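Local coordinates for protein phosphodiesterase (Trypanosoma brucei brucei, PDB 5H2Q) that is an all-helical member of the HD-clan phosphodiesterase family, holding a zinc ion and a magnesium ion in this crystal, at residues L44-A48 with I75-R79; Y52-L56 with D68-L72; Y110-T114 with S221-D225. One frame throughout, in Å; residues are numbered along the deposited sequence. Where two conformers were deposited one is given.

Interaction 1 of 3, residues L44-A48 with I75-R79; sequences LDVAA and ILQCR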
loop_
_atom_site.group_PDB
_atom_site.type_symbol
_atom_site.label_atom_id
_atom_site.label_comp_id
_atom_site.label_asym_id
_atom_site.label_seq_id
_atom_site.Cartn_x
_atom_site.Cartn_y
_atom_site.Cartn_z
ATOM N N LEU A 44 16.415 -3.976 -5.059
ATOM C CA LEU A 44 15.905 -3.884 -3.677
ATOM C C LEU A 44 16.576 -2.725 -2.912
ATOM O O LEU A 44 15.947 -2.104 -2.067
ATOM C CB LEU A 44 16.071 -5.215 -2.920
ATOM C CG LEU A 44 15.183 -6.376 -3.349
ATOM C CD1 LEU A 44 15.651 -7.683 -2.664
ATOM C CD2 LEU A 44 13.684 -6.101 -3.034
ATOM N N ASP A 45 17.848 -2.413 -3.227
ATOM C CA ASP A 45 18.547 -1.280 -2.615
ATOM C C ASP A 45 17.948 0.050 -3.139
ATOM O O ASP A 45 17.701 0.943 -2.342
ATOM C CB ASP A 45 20.051 -1.343 -2.921
ATOM C CG ASP A 45 20.790 -2.431 -2.168
ATOM O OD1 ASP A 45 20.274 -2.892 -1.124
ATOM O OD2 ASP A 45 21.922 -2.765 -2.575
ATOM N N VAL A 46 17.695 0.157 -4.465
ATOM C CA VAL A 46 17.082 1.340 -5.100
ATOM C C VAL A 46 15.659 1.552 -4.528
ATOM O O VAL A 46 15.327 2.688 -4.206
ATOM C CB VAL A 46 17.105 1.217 -6.641
ATOM C CG1 VAL A 46 16.109 2.162 -7.324
ATOM C CG2 VAL A 46 18.530 1.438 -7.171
ATOM N N ALA A 47 14.844 0.453 -4.384
ATOM C CA ALA A 47 13.495 0.495 -3.794
ATOM C C ALA A 47 13.568 1.080 -2.379
ATOM O O ALA A 47 12.835 2.024 -2.092
ATOM C CB ALA A 47 12.854 -0.887 -3.782
ATOM N N ALA A 48 14.500 0.576 -1.531
ATOM C CA ALA A 48 14.686 1.099 -0.170
ATOM C C ALA A 48 15.154 2.567 -0.212
ATOM O O ALA A 48 14.649 3.387 0.556
ATOM C CB ALA A 48 15.676 0.231 0.607
ATOM N N ILE A 75 13.281 0.995 7.448
ATOM C CA ILE A 75 13.020 0.573 6.067
ATOM C C ILE A 75 13.662 -0.778 5.776
ATOM O O ILE A 75 13.046 -1.643 5.138
ATOM C CB ILE A 75 13.492 1.662 5.077
ATOM C CG1 ILE A 75 12.627 2.943 5.265
ATOM C CG2 ILE A 75 13.432 1.155 3.633
ATOM C CD1 ILE A 75 13.220 4.198 4.565
ATOM N N LEU A 76 14.896 -0.977 6.270
ATOM C CA LEU A 76 15.563 -2.256 6.032
ATOM C C LEU A 76 14.912 -3.396 6.816
ATOM O O LEU A 76 14.808 -4.501 6.280
ATOM C CB LEU A 76 17.087 -2.165 6.266
ATOM C CG LEU A 76 17.767 -1.084 5.377
ATOM C CD1 LEU A 76 19.185 -0.859 5.771
ATOM C CD2 LEU A 76 17.690 -1.416 3.919
ATOM N N GLN A 77 14.425 -3.130 8.045
ATOM C CA GLN A 77 13.700 -4.165 8.818
ATOM C C GLN A 77 12.406 -4.539 8.073
ATOM O O GLN A 77 12.096 -5.720 7.951
ATOM C CB GLN A 77 13.410 -3.728 10.251
ATOM C CG GLN A 77 14.641 -3.614 11.146
ATOM C CD GLN A 77 15.321 -4.929 11.520
ATOM O OE1 GLN A 77 15.106 -5.998 10.932
ATOM N NE2 GLN A 77 16.270 -4.835 12.439
ATOM N N CYS A 78 11.694 -3.545 7.495
ATOM C CA CYS A 78 10.506 -3.818 6.680
ATOM C C CYS A 78 10.929 -4.684 5.502
ATOM O O CYS A 78 10.317 -5.690 5.255
ATOM C CB CYS A 78 9.859 -2.528 6.175
ATOM S SG CYS A 78 8.969 -1.611 7.450
ATOM N N ARG A 79 11.956 -4.256 4.756
ATOM C CA ARG A 79 12.384 -4.963 3.545
ATOM C C ARG A 79 12.656 -6.437 3.798
ATOM O O ARG A 79 12.210 -7.274 3.023
ATOM C CB ARG A 79 13.637 -4.297 2.979
ATOM C CG ARG A 79 13.992 -4.842 1.602
ATOM C CD ARG A 79 15.156 -4.110 0.979
ATOM N NE ARG A 79 16.388 -4.349 1.728
ATOM C CZ ARG A 79 17.593 -3.936 1.341
ATOM N NH1 ARG A 79 17.731 -3.210 0.237
ATOM N NH2 ARG A 79 18.667 -4.228 2.068
HETATM O O HOH W 1 21.416 -3.247 1.411
#

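Interaction 2 of 3, residues Y52-L56 with D68-L72; sequences YRLLL and DEVLL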
loop_
_atom_site.group_PDB
_atom_site.type_symbol
_atom_site.label_atom_id
_atom_site.label_comp_id
_atom_site.label_asym_id
_atom_site.label_seq_id
_atom_site.Cartn_x
_atom_site.Cartn_y
_atom_site.Cartn_z
ATOM N N TYR A 52 13.475 5.929 1.419
ATOM C CA TYR A 52 14.350 6.685 2.325
ATOM C C TYR A 52 14.478 8.146 1.891
ATOM O O TYR A 52 14.211 9.032 2.694
ATOM C CB TYR A 52 15.725 5.996 2.379
ATOM C CG TYR A 52 16.736 6.637 3.306
ATOM C CD1 TYR A 52 16.535 6.649 4.685
ATOM C CD2 TYR A 52 17.955 7.103 2.819
ATOM C CE1 TYR A 52 17.473 7.211 5.547
ATOM C CE2 TYR A 52 18.901 7.674 3.671
ATOM C CZ TYR A 52 18.662 7.707 5.036
ATOM O OH TYR A 52 19.585 8.273 5.878
ATOM N N ARG A 53 14.845 8.389 0.620
ATOM C CA ARG A 53 15.005 9.742 0.102
ATOM C C ARG A 53 13.695 10.488 -0.012
ATOM O O ARG A 53 13.667 11.697 0.226
ATOM C CB ARG A 53 15.785 9.733 -1.219
ATOM C CG ARG A 53 17.208 9.220 -1.095
ATOM C CD ARG A 53 18.007 10.038 -0.091
ATOM N NE ARG A 53 19.333 9.478 0.173
ATOM C CZ ARG A 53 20.232 10.034 0.981
ATOM N NH1 ARG A 53 21.420 9.468 1.151
ATOM N NH2 ARG A 53 19.953 11.163 1.621
ATOM N N LEU A 54 12.604 9.790 -0.347
ATOM C CA LEU A 54 11.296 10.452 -0.405
ATOM C C LEU A 54 10.932 11.010 0.975
ATOM O O LEU A 54 10.582 12.183 1.105
ATOM C CB LEU A 54 10.225 9.457 -0.853
ATOM C CG LEU A 54 8.803 9.991 -0.973
ATOM C CD1 LEU A 54 8.676 10.994 -2.160
ATOM C CD2 LEU A 54 7.832 8.855 -1.128
ATOM N N LEU A 55 11.064 10.170 2.004
ATOM C CA LEU A 55 10.710 10.562 3.363
ATOM C C LEU A 55 11.689 11.593 3.948
ATOM O O LEU A 55 11.249 12.604 4.478
ATOM C CB LEU A 55 10.537 9.324 4.245
ATOM C CG LEU A 55 9.171 8.592 4.173
ATOM C CD1 LEU A 55 8.669 8.387 2.735
ATOM C CD2 LEU A 55 9.224 7.261 4.899
ATOM N N LEU A 56 13.004 11.389 3.806
ATOM C CA LEU A 56 13.927 12.416 4.352
ATOM C C LEU A 56 13.740 13.750 3.612
ATOM O O LEU A 56 13.822 14.818 4.226
ATOM C CB LEU A 56 15.400 11.978 4.211
ATOM C CG LEU A 56 15.985 11.052 5.242
ATOM C CD1 LEU A 56 17.501 10.981 5.066
ATOM C CD2 LEU A 56 15.642 11.468 6.685
ATOM N N ASP A 68 17.765 10.013 10.884
ATOM C CA ASP A 68 17.991 9.344 9.598
ATOM C C ASP A 68 18.338 7.877 9.793
ATOM O O ASP A 68 17.818 7.031 9.071
ATOM C CB ASP A 68 19.141 9.988 8.803
ATOM C CG ASP A 68 19.063 11.486 8.603
ATOM O OD1 ASP A 68 18.033 12.091 8.997
ATOM O OD2 ASP A 68 20.025 12.055 8.040
ATOM N N GLU A 69 19.181 7.558 10.796
ATOM C CA GLU A 69 19.562 6.161 11.017
ATOM C C GLU A 69 18.378 5.291 11.417
ATOM O O GLU A 69 18.313 4.133 10.980
ATOM C CB GLU A 69 20.713 6.048 12.046
ATOM C CG GLU A 69 22.036 6.538 11.469
ATOM C CD GLU A 69 23.252 6.451 12.377
ATOM O OE1 GLU A 69 23.999 7.451 12.471
ATOM O OE2 GLU A 69 23.491 5.363 12.946
ATOM N N VAL A 70 17.443 5.839 12.221
ATOM C CA VAL A 70 16.265 5.069 12.675
ATOM C C VAL A 70 15.362 4.826 11.456
ATOM O O VAL A 70 14.904 3.704 11.242
ATOM C CB VAL A 70 15.525 5.716 13.876
ATOM C CG1 VAL A 70 14.144 5.091 14.082
ATOM C CG2 VAL A 70 16.359 5.554 15.159
ATOM N N LEU A 71 15.170 5.855 10.638
ATOM C CA LEU A 71 14.340 5.715 9.433
ATOM C C LEU A 71 14.944 4.637 8.513
ATOM O O LEU A 71 14.223 3.755 8.040
ATOM C CB LEU A 71 14.202 7.065 8.714
ATOM C CG LEU A 71 13.430 7.019 7.372
ATOM C CD1 LEU A 71 11.948 6.699 7.585
ATOM C CD2 LEU A 71 13.602 8.344 6.595
ATOM N N LEU A 72 16.272 4.667 8.325
ATOM C CA LEU A 72 16.895 3.661 7.473
ATOM C C LEU A 72 16.777 2.269 8.068
ATOM O O LEU A 72 16.401 1.357 7.351
ATOM C CB LEU A 72 18.347 4.011 7.112
ATOM C CG LEU A 72 18.967 3.060 6.048
ATOM C CD1 LEU A 72 18.164 3.048 4.722
ATOM C CD2 LEU A 72 20.404 3.392 5.800
#

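Interaction 3 of 3, residues Y110-T114 with S221-D225; sequences YEKLT and SYNVD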
loop_
_atom_site.group_PDB
_atom_site.type_symbol
_atom_site.label_atom_id
_atom_site.label_comp_id
_atom_site.label_asym_id
_atom_site.label_seq_id
_atom_site.Cartn_x
_atom_site.Cartn_y
_atom_site.Cartn_z
ATOM N N TYR A 110 -2.944 16.702 1.871
ATOM C CA TYR A 110 -2.261 17.087 3.113
ATOM C C TYR A 110 -3.107 18.122 3.909
ATOM O O TYR A 110 -2.985 18.172 5.128
ATOM C CB TYR A 110 -0.845 17.651 2.836
ATOM C CG TYR A 110 -0.844 19.041 2.250
ATOM C CD1 TYR A 110 -0.817 20.169 3.073
ATOM C CD2 TYR A 110 -0.887 19.238 0.874
ATOM C CE1 TYR A 110 -0.868 21.459 2.534
ATOM C CE2 TYR A 110 -0.963 20.518 0.328
ATOM C CZ TYR A 110 -0.939 21.627 1.161
ATOM O OH TYR A 110 -0.955 22.886 0.588
ATOM N N GLU A 111 -3.935 18.946 3.213
ATOM C CA GLU A 111 -4.797 19.921 3.905
ATOM C C GLU A 111 -5.863 19.262 4.783
ATOM O O GLU A 111 -6.358 19.898 5.722
ATOM C CB GLU A 111 -5.511 20.825 2.889
ATOM C CG GLU A 111 -4.555 21.558 1.958
ATOM C CD GLU A 111 -5.239 22.615 1.120
ATOM O OE1 GLU A 111 -6.375 22.352 0.664
ATOM O OE2 GLU A 111 -4.667 23.721 0.960
ATOM N N LYS A 112 -6.214 17.990 4.467
ATOM C CA LYS A 112 -7.254 17.247 5.182
ATOM C C LYS A 112 -6.722 16.447 6.375
ATOM O O LYS A 112 -7.514 15.809 7.074
ATOM C CB LYS A 112 -7.962 16.272 4.221
ATOM C CG LYS A 112 -8.312 16.801 2.809
ATOM C CD LYS A 112 -9.312 17.949 2.834
ATOM C CE LYS A 112 -9.732 18.313 1.438
ATOM N NZ LYS A 112 -10.397 19.637 1.406
ATOM N N LEU A 113 -5.385 16.433 6.582
ATOM C CA LEU A 113 -4.746 15.665 7.643
ATOM C C LEU A 113 -3.704 16.492 8.338
ATOM O O LEU A 113 -3.144 17.390 7.725
ATOM C CB LEU A 113 -4.030 14.432 7.019
ATOM C CG LEU A 113 -4.927 13.348 6.383
ATOM C CD1 LEU A 113 -4.066 12.243 5.774
ATOM C CD2 LEU A 113 -5.930 12.778 7.423
ATOM N N THR A 114 -3.383 16.167 9.591
ATOM C CA THR A 114 -2.303 16.881 10.242
ATOM C C THR A 114 -0.991 16.352 9.651
ATOM O O THR A 114 -0.956 15.260 9.086
ATOM C CB THR A 114 -2.291 16.654 11.756
ATOM O OG1 THR A 114 -1.986 15.285 12.040
ATOM C CG2 THR A 114 -3.603 17.096 12.450
ATOM N N SER A 221 -20.379 18.651 6.218
ATOM C CA SER A 221 -19.079 19.333 6.083
ATOM C C SER A 221 -17.892 18.655 6.810
ATOM O O SER A 221 -17.965 18.403 8.020
ATOM C CB SER A 221 -19.197 20.791 6.521
ATOM O OG SER A 221 -17.991 21.505 6.309
ATOM N N TYR A 222 -16.805 18.361 6.052
ATOM C CA TYR A 222 -15.577 17.742 6.572
ATOM C C TYR A 222 -15.049 18.527 7.765
ATOM O O TYR A 222 -14.974 19.748 7.699
ATOM C CB TYR A 222 -14.495 17.610 5.476
ATOM C CG TYR A 222 -13.266 16.855 5.935
ATOM C CD1 TYR A 222 -13.349 15.526 6.336
ATOM C CD2 TYR A 222 -12.022 17.475 5.992
ATOM C CE1 TYR A 222 -12.227 14.823 6.756
ATOM C CE2 TYR A 222 -10.890 16.784 6.426
ATOM C CZ TYR A 222 -11.000 15.457 6.813
ATOM O OH TYR A 222 -9.912 14.747 7.253
ATOM N N ASN A 223 -14.799 17.841 8.881
ATOM C CA ASN A 223 -14.324 18.459 10.109
ATOM C C ASN A 223 -12.901 17.990 10.399
ATOM O O ASN A 223 -12.703 16.947 11.020
ATOM C CB ASN A 223 -15.279 18.167 11.283
ATOM C CG ASN A 223 -14.979 18.927 12.558
ATOM O OD1 ASN A 223 -14.217 19.897 12.581
ATOM N ND2 ASN A 223 -15.597 18.513 13.653
ATOM N N VAL A 224 -11.909 18.783 9.950
ATOM C CA VAL A 224 -10.475 18.509 10.132
ATOM C C VAL A 224 -10.066 18.590 11.597
ATOM O O VAL A 224 -8.956 18.193 11.951
ATOM C CB VAL A 224 -9.559 19.366 9.228
ATOM C CG1 VAL A 224 -8.391 18.534 8.703
ATOM C CG2 VAL A 224 -10.332 20.002 8.076
ATOM N N ASP A 225 -10.972 19.117 12.444
ATOM C CA ASP A 225 -10.843 19.199 13.896
ATOM C C ASP A 225 -11.290 17.848 14.504
ATOM O O ASP A 225 -10.904 17.549 15.632
ATOM C CB ASP A 225 -11.687 20.393 14.426
ATOM C CG ASP A 225 -11.823 20.544 15.935
ATOM O OD1 ASP A 225 -12.613 19.780 16.541
ATOM O OD2 ASP A 225 -11.233 21.497 16.492
#

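Interaction 1 of 3, residues L44-A48 with I75-R79
The guanidinium of Arg79 turns its edge toward the helix that carries Leu44 and Asp45. Leu44 O and a water lie at that edge in the guanidinium plane, Asp45 OD1 sits slightly tilted from it, and Leu76 CD2 covers one face, 3.5 Å above the plane and displaced toward the rim. The carboxylate of Asp45 is turned 33° against the guanidinium, so the two groups do not meet as a coplanar pair.

A single nitrogen makes both direct bonds. Arg79 NH1 donates to Asp45 OD1 at 2.9 Å, a salt bridge that uses the anti lone pair of the oxygen, and to Leu44 O at 3.1 Å. The second bond comes from above the carbonyl plane, not on a lone pair; Ala48 N, the helical donor to the same oxygen, arrives from the opposite face. The water completes a ring: it donates to Asp45 OD1 (2.8 Å) and accepts from Arg79 NH2 (3.0 Å). With NH2 also salt-bridged to Glu12, bonds on both terminal nitrogens should fix the rotation of the group.

Segments 44-48 and 75-79, of helices 43-58 and 68-80 in an all-helical fold, run obliquely antiparallel, at 134° between their local N-to-C directions, with a closest axis approach of 10.8 Å. Arg79 spans the gap with an extended chain bent once, at chi3 (67°), which swings the guanidinium toward Asp45. The CB of Asp45 points away from helix 68-80, yet its carboxylate folds back beside the backbone N to reach the arginine. Deeper in, the methyl of Ala48 meets Ile75 CG2 at 3.9 Å, where the two backbones come nearest, and Leu76 CD2 also touches that methyl. Helix 10-17 packs on Asp45, Ala48 and Leu76 through Val16.

Interaction 2 of 3, residues Y52-L56 with D68-L72
Tyr52 lays one face of its ring against Leu72 CD1, a CH-pi contact with the methyl 4.2 Å from the ring centroid and 19° off the normal. The opposite face is covered, toward its rim, by Leu56 CG from the tyrosine's own helix, so the ring is held between two leucines. With CG anti to the backbone N (chi1 -178°), the ring extends across to helix 68-80 and presents an edge there: Asp68 O lies in the ring plane, 3.5 Å from Tyr52 CE1. The same CE1 packs on Leu72 CB at 3.7 Å. Farther out, Tyr52 OH reaches Asp68 CB at 3.4 Å, while ring and carboxylate planes stand nearly perpendicular.

Leu56 and Leu71 lie alongside one another pointing opposite ways, with their CD2 methyls 3.7 Å apart. Leu71 CD2 also approaches Tyr52 CD1, obliquely to the ring. Leu56 CD2 lies 3.4 Å from Asp68 OD1, an apolar methyl beside a carboxylate where Asp68 is open to solvent. On the buried side, Ile123 of helix 115-127 touches both Leu55 and Leu71, and Leu17 of helix 10-17 packs on Tyr52 and Leu72.

Helices 43-58 and 68-80 are consecutive but for the short helix 60-63, and segments 52-56 and 68-72 run 140° apart in direction: the topology of an antiparallel helical hairpin.

Interaction 3 of 3, residues Y110-T114 with S221-D225
Two irregular backbones meet here, the 3-10 turn 110-112 with its exit and the loop 221-225, and they come closest at Lys112 and Val224, whose CA atoms are 6.0 Å apart. The main polar link is Tyr222 OH donating to Lys112 O at 2.6 Å. The hydroxyl lies in the carbonyl plane with a C=O...O angle of 146°, and the carbonyl oxygen in turn lies at the edge of the phenol ring, near its plane. Tyr222 OH has a second hydrogen-bond partner in Thr233 OG1 of helix 227-242.

Lys112 also lends aliphatic surface: its CB touches Tyr222 CE2 at 3.7 Å, and the bend at chi2 (-64°) brings CD alongside CE2 as well, 4.1 Å away, before the chain leads its amino end elsewhere. Val224 CG1 sits over the face of the same carbonyl, 3.3 Å from Lys112 O, while the hydroxyl bonds in its plane. The valine's chi1 of -141° falls off the staggered positions, which may reflect some strain. Its own N covers one face of the Tyr222 ring, near the rim.

Leu113 turns inward onto Met234 and Leu121, and Thr114 N-caps helix 115-127. This is a surface loop-to-loop contact of the all-helical phosphodiesterase fold, tying together the starts of helices 115-127 and 227-242; the first is followed directly by zinc ligands His128 and Asp129, and the second ends at Asp242, another zinc ligand.

Interactions 1 and 2 are two levels of one helix pair, 43-58 with 68-80: their centres are 11 Å apart, and they touch where Ile75 CD1 packs 3.5 Å from Tyr52 CA. Along the chain, 52-56 with 68-72 is nested inside the loop closed by 44-48 with 75-79, as expected of a hairpin, the inner contact being nearer the turn. Interaction 3 follows in series, with its centre 31 Å from that of interaction 1 and 26 Å from that of interaction 2, and touches neither. Helix 115-127 connects the regions: it begins beside interaction 3 and touches both hairpin contacts, through Ile123 at interaction 2 and through Leu126 and Val127 at 75-79.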